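Local coordinates for 3'-5' exonuclease crn-4 (Caenorhabditis elegans, PDB 3CM6), which degrades RNA and DNA as a 3'-5' exonuclease and takes part in the breakdown of DNA during apoptosis, at residues T20-D25 with I46-V51; Q147-Y152 with T213-L218. One frame throughout, in Å; residues are numbered along the deposited sequence.

In the fold
Both contacts belong to one mixed beta-sheet, the core of an RNase H-like DEDD exonuclease fold, and their centres lie about 13 Å apart. Contact 1 closes first along the chain, pairing strands 20-28 and 41-50; contact 2 follows, joining strand 147-150 to strand 216-219. Between them in the sheet runs strand 116-120, which pairs with 20-28 on one flank and 147-150 on the other. The two contacts meet where Leu21 CD2 lies 3.6 Å from Ile149 CD1. The sheet thus connects the metal-binding Asp25 at one end of contact 1 with a region near the zinc-binding cysteines, beyond contact 2.

Contact 1 of 2, residues T20-D25 with I46-V51; sequences TLLILD and IVAYDV. With ER3 (erbium (III) ion), chain F.
Leu21 and Ile23 pair with Tyr49 and Val47 as the hydrogen-bonded partners of an antiparallel strand pair in the central sheet of the RNase H-like exonuclease fold. Four backbone bonds join the strands: Leu21 exchanges two with Tyr49, and Ile23 two with Val47. The shortest runs from Ile23 N to Val47 O, 2.8 Å. Beside this pair, Ile46 CA makes a CA-H...O contact with Ile23 O, so that carbonyl meets a carbon donor as well as the amide of Val47.

The side chains of Leu22, Leu24, Ile46 and Ala48 share one face; those of Leu21, Ile23, Val47 and Tyr49 share the other. Ile46 can be followed outward. Its CB sits 3.7 Å from Ile23 O, and from there the chain forks. The CG2 branch lies against Ile23 O and reaches on to Leu22 CB, while CG1, set anti to the carbonyl carbon (chi1 -52°), turns to Leu24 CD1 at 3.6 Å. The terminal CD1 of Ile46 stays beside that same Leu24 methyl, at 3.9 Å, so the two branches of one isoleucine serve two leucines. Phe62 of strand 55-67 also packs against Ile46.

On the other face, helix 191-207 covers Val47 and Tyr49, and the hydroxyl of Tyr49 is hydrogen-bonded to Asp54. Segment 20-25 ends at Asp25, a magnesium ligand together with Glu27 and Asp194, and strand 20-28 runs on beyond it; an erbium ion lies beside Asp25 in this crystal. Where 46-51 leaves the strand, away from Asp25, Val51 CG2 lies 3.8 Å from Leu21 CG and 4.1 Å from Leu21 CD1.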
loop_
_atom_site.group_PDB
_atom_site.type_symbol
_atom_site.label_atom_id
_atom_site.label_comp_id
_atom_site.label_asym_id
_atom_site.label_seq_id
_atom_site.Cartn_x
_atom_site.Cartn_y
_atom_site.Cartn_z
ATOM N N THR B 20 -5.595 -35.761 -12.344
ATOM C CA THR B 20 -5.202 -34.462 -12.835
ATOM C C THR B 20 -4.515 -33.634 -11.749
ATOM O O THR B 20 -4.995 -33.582 -10.622
ATOM C CB THR B 20 -6.359 -33.736 -13.606
ATOM O OG1 THR B 20 -6.297 -32.325 -13.376
ATOM C CG2 THR B 20 -7.696 -34.237 -13.195
ATOM N N LEU B 21 -3.366 -33.044 -12.094
ATOM C CA LEU B 21 -2.624 -32.165 -11.187
ATOM C C LEU B 21 -2.772 -30.741 -11.654
ATOM O O LEU B 21 -2.664 -30.453 -12.853
ATOM C CB LEU B 21 -1.137 -32.535 -11.125
ATOM C CG LEU B 21 -0.784 -33.928 -10.575
ATOM C CD1 LEU B 21 0.711 -34.230 -10.657
ATOM C CD2 LEU B 21 -1.289 -34.123 -9.159
ATOM N N LEU B 22 -3.041 -29.843 -10.711
ATOM C CA LEU B 22 -3.227 -28.435 -11.045
ATOM C C LEU B 22 -2.036 -27.636 -10.554
ATOM O O LEU B 22 -1.796 -27.544 -9.357
ATOM C CB LEU B 22 -4.530 -27.894 -10.453
ATOM C CG LEU B 22 -5.853 -28.503 -10.953
ATOM C CD1 LEU B 22 -7.079 -27.859 -10.248
ATOM C CD2 LEU B 22 -5.983 -28.405 -12.464
ATOM N N ILE B 23 -1.268 -27.093 -11.489
ATOM C CA ILE B 23 -0.110 -26.310 -11.123
ATOM C C ILE B 23 -0.652 -24.943 -10.728
ATOM O O ILE B 23 -1.398 -24.308 -11.492
ATOM C CB ILE B 23 0.934 -26.209 -12.271
ATOM C CG1 ILE B 23 1.710 -27.522 -12.458
ATOM C CG2 ILE B 23 1.932 -25.132 -11.961
ATOM C CD1 ILE B 23 0.900 -28.671 -13.113
ATOM N N LEU B 24 -0.296 -24.510 -9.526
ATOM C CA LEU B 24 -0.852 -23.303 -8.964
ATOM C C LEU B 24 0.234 -22.298 -8.649
ATOM O O LEU B 24 1.359 -22.655 -8.257
ATOM C CB LEU B 24 -1.648 -23.606 -7.701
ATOM C CG LEU B 24 -2.197 -22.379 -6.964
ATOM C CD1 LEU B 24 -3.653 -22.141 -7.335
ATOM C CD2 LEU B 24 -2.074 -22.581 -5.482
ATOM N N ASP B 25 -0.120 -21.032 -8.825
ATOM C CA ASP B 25 0.762 -19.962 -8.460
ATOM C C ASP B 25 0.026 -18.662 -8.154
ATOM O O ASP B 25 -0.905 -18.275 -8.868
ATOM C CB ASP B 25 1.768 -19.729 -9.559
ATOM C CG ASP B 25 2.886 -18.864 -9.105
ATOM O OD1 ASP B 25 3.514 -19.204 -8.079
ATOM O OD2 ASP B 25 3.122 -17.836 -9.749
ATOM N N ILE B 46 -3.490 -20.923 -12.751
ATOM C CA ILE B 46 -3.502 -22.395 -12.705
ATOM C C ILE B 46 -3.429 -22.955 -14.113
ATOM O O ILE B 46 -4.053 -22.413 -15.021
ATOM C CB ILE B 46 -4.775 -22.964 -12.050
ATOM C CG1 ILE B 46 -5.024 -22.339 -10.684
ATOM C CG2 ILE B 46 -4.676 -24.484 -11.911
ATOM C CD1 ILE B 46 -6.369 -22.680 -10.121
ATOM N N VAL B 47 -2.645 -24.022 -14.278
ATOM C CA VAL B 47 -2.571 -24.806 -15.512
ATOM C C VAL B 47 -2.722 -26.278 -15.146
ATOM O O VAL B 47 -2.125 -26.753 -14.168
ATOM C CB VAL B 47 -1.233 -24.620 -16.262
ATOM C CG1 VAL B 47 -1.329 -25.157 -17.675
ATOM C CG2 VAL B 47 -0.915 -23.190 -16.369
ATOM N N ALA B 48 -3.513 -26.994 -15.943
ATOM C CA ALA B 48 -3.788 -28.411 -15.710
ATOM C C ALA B 48 -2.731 -29.332 -16.333
ATOM O O ALA B 48 -2.105 -28.982 -17.326
ATOM C CB ALA B 48 -5.176 -28.762 -16.206
ATOM N N TYR B 49 -2.526 -30.489 -15.705
ATOM C CA TYR B 49 -1.670 -31.562 -16.221
ATOM C C TYR B 49 -2.454 -32.853 -16.157
ATOM O O TYR B 49 -3.017 -33.184 -15.108
ATOM C CB TYR B 49 -0.408 -31.695 -15.377
ATOM C CG TYR B 49 0.442 -32.903 -15.699
ATOM C CD1 TYR B 49 1.361 -32.872 -16.756
ATOM C CD2 TYR B 49 0.348 -34.069 -14.936
ATOM C CE1 TYR B 49 2.146 -33.978 -17.062
ATOM C CE2 TYR B 49 1.125 -35.173 -15.228
ATOM C CZ TYR B 49 2.027 -35.125 -16.295
ATOM O OH TYR B 49 2.808 -36.222 -16.588
ATOM N N ASP B 50 -2.513 -33.556 -17.288
ATOM C CA ASP B 50 -3.253 -34.815 -17.422
ATOM C C ASP B 50 -2.306 -35.929 -17.005
ATOM O O ASP B 50 -1.316 -36.182 -17.678
ATOM C CB ASP B 50 -3.726 -34.992 -18.877
ATOM C CG ASP B 50 -4.587 -36.250 -19.104
ATOM O OD1 ASP B 50 -5.458 -36.198 -19.994
ATOM O OD2 ASP B 50 -4.400 -37.298 -18.441
ATOM N N VAL B 51 -2.586 -36.571 -15.876
ATOM C CA VAL B 51 -1.680 -37.602 -15.366
ATOM C C VAL B 51 -1.668 -38.856 -16.262
ATOM O O VAL B 51 -0.623 -39.158 -16.837
ATOM C CB VAL B 51 -1.885 -37.902 -13.853
ATOM C CG1 VAL B 51 -0.971 -39.017 -13.385
ATOM C CG2 VAL B 51 -1.594 -36.657 -13.038
HETATM ER ER ER3 F . 5.580 -17.246 -8.202
#

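Contact 2 of 2, residues Q147-Y152 with T213-L218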
loop_
_atom_site.group_PDB
_atom_site.type_symbol
_atom_site.label_atom_id
_atom_site.label_comp_id
_atom_site.label_asym_id
_atom_site.label_seq_id
_atom_site.Cartn_x
_atom_site.Cartn_y
_atom_site.Cartn_z
ATOM N N GLN B 147 -3.952 -30.168 1.392
ATOM C CA GLN B 147 -2.981 -31.177 1.007
ATOM C C GLN B 147 -2.500 -30.733 -0.338
ATOM O O GLN B 147 -3.294 -30.213 -1.119
ATOM C CB GLN B 147 -3.594 -32.576 0.929
ATOM C CG GLN B 147 -4.626 -32.788 -0.176
ATOM C CD GLN B 147 -5.188 -34.205 -0.215
ATOM O OE1 GLN B 147 -5.810 -34.605 -1.203
ATOM N NE2 GLN B 147 -4.970 -34.968 0.849
ATOM N N TYR B 148 -1.207 -30.897 -0.602
ATOM C CA TYR B 148 -0.669 -30.494 -1.890
ATOM C C TYR B 148 0.687 -31.124 -2.174
ATOM O O TYR B 148 1.264 -31.808 -1.337
ATOM C CB TYR B 148 -0.609 -28.962 -1.994
ATOM C CG TYR B 148 0.280 -28.316 -0.958
ATOM C CD1 TYR B 148 -0.237 -27.890 0.259
ATOM C CD2 TYR B 148 1.648 -28.147 -1.188
ATOM C CE1 TYR B 148 0.572 -27.303 1.213
ATOM C CE2 TYR B 148 2.466 -27.575 -0.240
ATOM C CZ TYR B 148 1.924 -27.153 0.968
ATOM O OH TYR B 148 2.738 -26.570 1.931
ATOM N N ILE B 149 1.183 -30.899 -3.381
ATOM C CA ILE B 149 2.500 -31.374 -3.772
ATOM C C ILE B 149 3.470 -30.189 -3.831
ATOM O O ILE B 149 3.343 -29.314 -4.671
ATOM C CB ILE B 149 2.445 -32.075 -5.136
ATOM C CG1 ILE B 149 1.373 -33.171 -5.123
ATOM C CG2 ILE B 149 3.823 -32.603 -5.519
ATOM C CD1 ILE B 149 1.077 -33.780 -6.485
ATOM N N ASN B 150 4.412 -30.158 -2.903
ATOM C CA ASN B 150 5.509 -29.222 -2.939
ATOM C C ASN B 150 6.498 -29.854 -3.902
ATOM O O ASN B 150 7.200 -30.819 -3.541
ATOM C CB ASN B 150 6.099 -29.104 -1.540
ATOM C CG ASN B 150 7.272 -28.140 -1.458
ATOM O OD1 ASN B 150 8.004 -27.893 -2.434
ATOM N ND2 ASN B 150 7.467 -27.593 -0.270
ATOM N N LEU B 151 6.539 -29.343 -5.131
ATOM C CA LEU B 151 7.425 -29.918 -6.135
ATOM C C LEU B 151 8.912 -29.738 -5.808
ATOM O O LEU B 151 9.740 -30.553 -6.222
ATOM C CB LEU B 151 7.107 -29.387 -7.535
ATOM C CG LEU B 151 7.667 -30.190 -8.702
ATOM C CD1 LEU B 151 6.997 -31.556 -8.730
ATOM C CD2 LEU B 151 7.448 -29.445 -10.024
ATOM N N TYR B 152 9.252 -28.696 -5.051
ATOM C CA TYR B 152 10.657 -28.478 -4.663
ATOM C C TYR B 152 11.183 -29.570 -3.749
ATOM O O TYR B 152 12.330 -29.967 -3.855
ATOM C CB TYR B 152 10.878 -27.113 -4.000
ATOM C CG TYR B 152 12.332 -26.803 -3.859
ATOM C CD1 TYR B 152 13.128 -26.626 -4.992
ATOM C CD2 TYR B 152 12.939 -26.709 -2.605
ATOM C CE1 TYR B 152 14.488 -26.355 -4.886
ATOM C CE2 TYR B 152 14.311 -26.433 -2.490
ATOM C CZ TYR B 152 15.071 -26.265 -3.640
ATOM O OH TYR B 152 16.426 -26.002 -3.573
ATOM N N THR B 213 3.274 -37.178 -5.656
ATOM C CA THR B 213 2.054 -37.357 -4.878
ATOM C C THR B 213 2.099 -36.292 -3.792
ATOM O O THR B 213 3.109 -35.587 -3.671
ATOM C CB THR B 213 2.001 -38.765 -4.265
ATOM O OG1 THR B 213 0.674 -39.034 -3.795
ATOM C CG2 THR B 213 3.005 -38.912 -3.103
ATOM N N VAL B 214 1.039 -36.140 -3.009
ATOM C CA VAL B 214 1.094 -35.114 -1.971
ATOM C C VAL B 214 2.191 -35.412 -0.945
ATOM O O VAL B 214 2.402 -36.571 -0.541
ATOM C CB VAL B 214 -0.285 -34.775 -1.258
ATOM C CG1 VAL B 214 -1.472 -35.264 -2.040
ATOM C CG2 VAL B 214 -0.316 -35.251 0.169
ATOM N N ASN B 215 2.885 -34.363 -0.531
ATOM C CA ASN B 215 3.942 -34.535 0.439
ATOM C C ASN B 215 3.807 -33.573 1.597
ATOM O O ASN B 215 4.503 -33.710 2.602
ATOM C CB ASN B 215 5.334 -34.440 -0.206
ATOM C CG ASN B 215 5.509 -33.215 -1.081
ATOM O OD1 ASN B 215 4.653 -32.330 -1.161
ATOM N ND2 ASN B 215 6.639 -33.153 -1.740
ATOM N N GLU B 216 2.915 -32.600 1.461
ATOM C CA GLU B 216 2.687 -31.642 2.523
ATOM C C GLU B 216 1.196 -31.510 2.790
ATOM O O GLU B 216 0.368 -31.498 1.852
ATOM C CB GLU B 216 3.346 -30.284 2.207
ATOM C CG GLU B 216 4.899 -30.383 2.041
ATOM C CD GLU B 216 5.647 -29.041 2.018
ATOM O OE1 GLU B 216 5.065 -27.988 1.653
ATOM O OE2 GLU B 216 6.848 -29.042 2.362
ATOM N N LEU B 217 0.876 -31.419 4.081
ATOM C CA LEU B 217 -0.487 -31.359 4.572
ATOM C C LEU B 217 -0.599 -30.200 5.546
ATOM O O LEU B 217 0.371 -29.886 6.247
ATOM C CB LEU B 217 -0.833 -32.663 5.300
ATOM C CG LEU B 217 -0.792 -33.956 4.472
ATOM C CD1 LEU B 217 -0.845 -35.142 5.385
ATOM C CD2 LEU B 217 -1.928 -34.005 3.454
ATOM N N LEU B 218 -1.773 -29.570 5.604
ATOM C CA LEU B 218 -1.993 -28.515 6.572
ATOM C C LEU B 218 -2.824 -29.025 7.746
ATOM O O LEU B 218 -3.891 -29.628 7.582
ATOM C CB LEU B 218 -2.564 -27.260 5.913
ATOM C CG LEU B 218 -1.656 -26.587 4.861
ATOM C CD1 LEU B 218 -2.342 -25.370 4.200
ATOM C CD2 LEU B 218 -0.289 -26.202 5.384
#
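Tyr148 and Glu216 face each other as an antiparallel hydrogen-bonded pair, and the pairing is interrupted by a classic beta bulge in which Asn215 and Glu216 both stand opposite Tyr148. Among the backbone bonds, Tyr148 N gives to Glu216 O at 3.0 Å. Tyr148 O receives the amide of Asn215 and, more weakly, that of Glu216, so one carbonyl serves both residues of the bulge.

The side-chain amide of Asn215 extends the pairing past the bulge. Its OD1 takes Asn150 N at 2.8 Å on a lone pair, in the carbonyl plane, while its ND2 gives a bond to Asn150 O that is straight at hydrogen, 179°. With chi1 at 50°, its CG lies between the backbone N and the carbonyl carbon, which folds the amide back toward Asn150.

The carboxylate supplies a second polar cluster. Glu216 OE1 is gripped from opposite faces of its plane: Tyr148 OH, 2.7 Å away, arrives on the anti side, 25° out of the carboxylate plane, and Asn150 ND2, at 3.1 Å, from above it. Ring and carboxylate planes are nearly perpendicular. Replacing Glu216 with an alanine would probably leave the Tyr148 hydroxyl and Asn150 ND2 without their shared acceptor and take away the charge facing Arg123 in a long, weak ion pair. Asn150 is also the N-cap of helix 151-162, its OD1 accepting a weak bond from Tyr152 N and a hydrogen bond from Lys153 N.

Glu216 CB lies over one face of the Tyr148 ring in a CH-pi contact, Leu218 CG meets the ring's edge, and Gln147 CB packs on Leu217 CD2.

Strand 116-120 flanks this pair beyond 147-150, strand 253-256 flanks it beyond 216-219, and helix 191-207 packs on Leu151 at the start of helix 151-162.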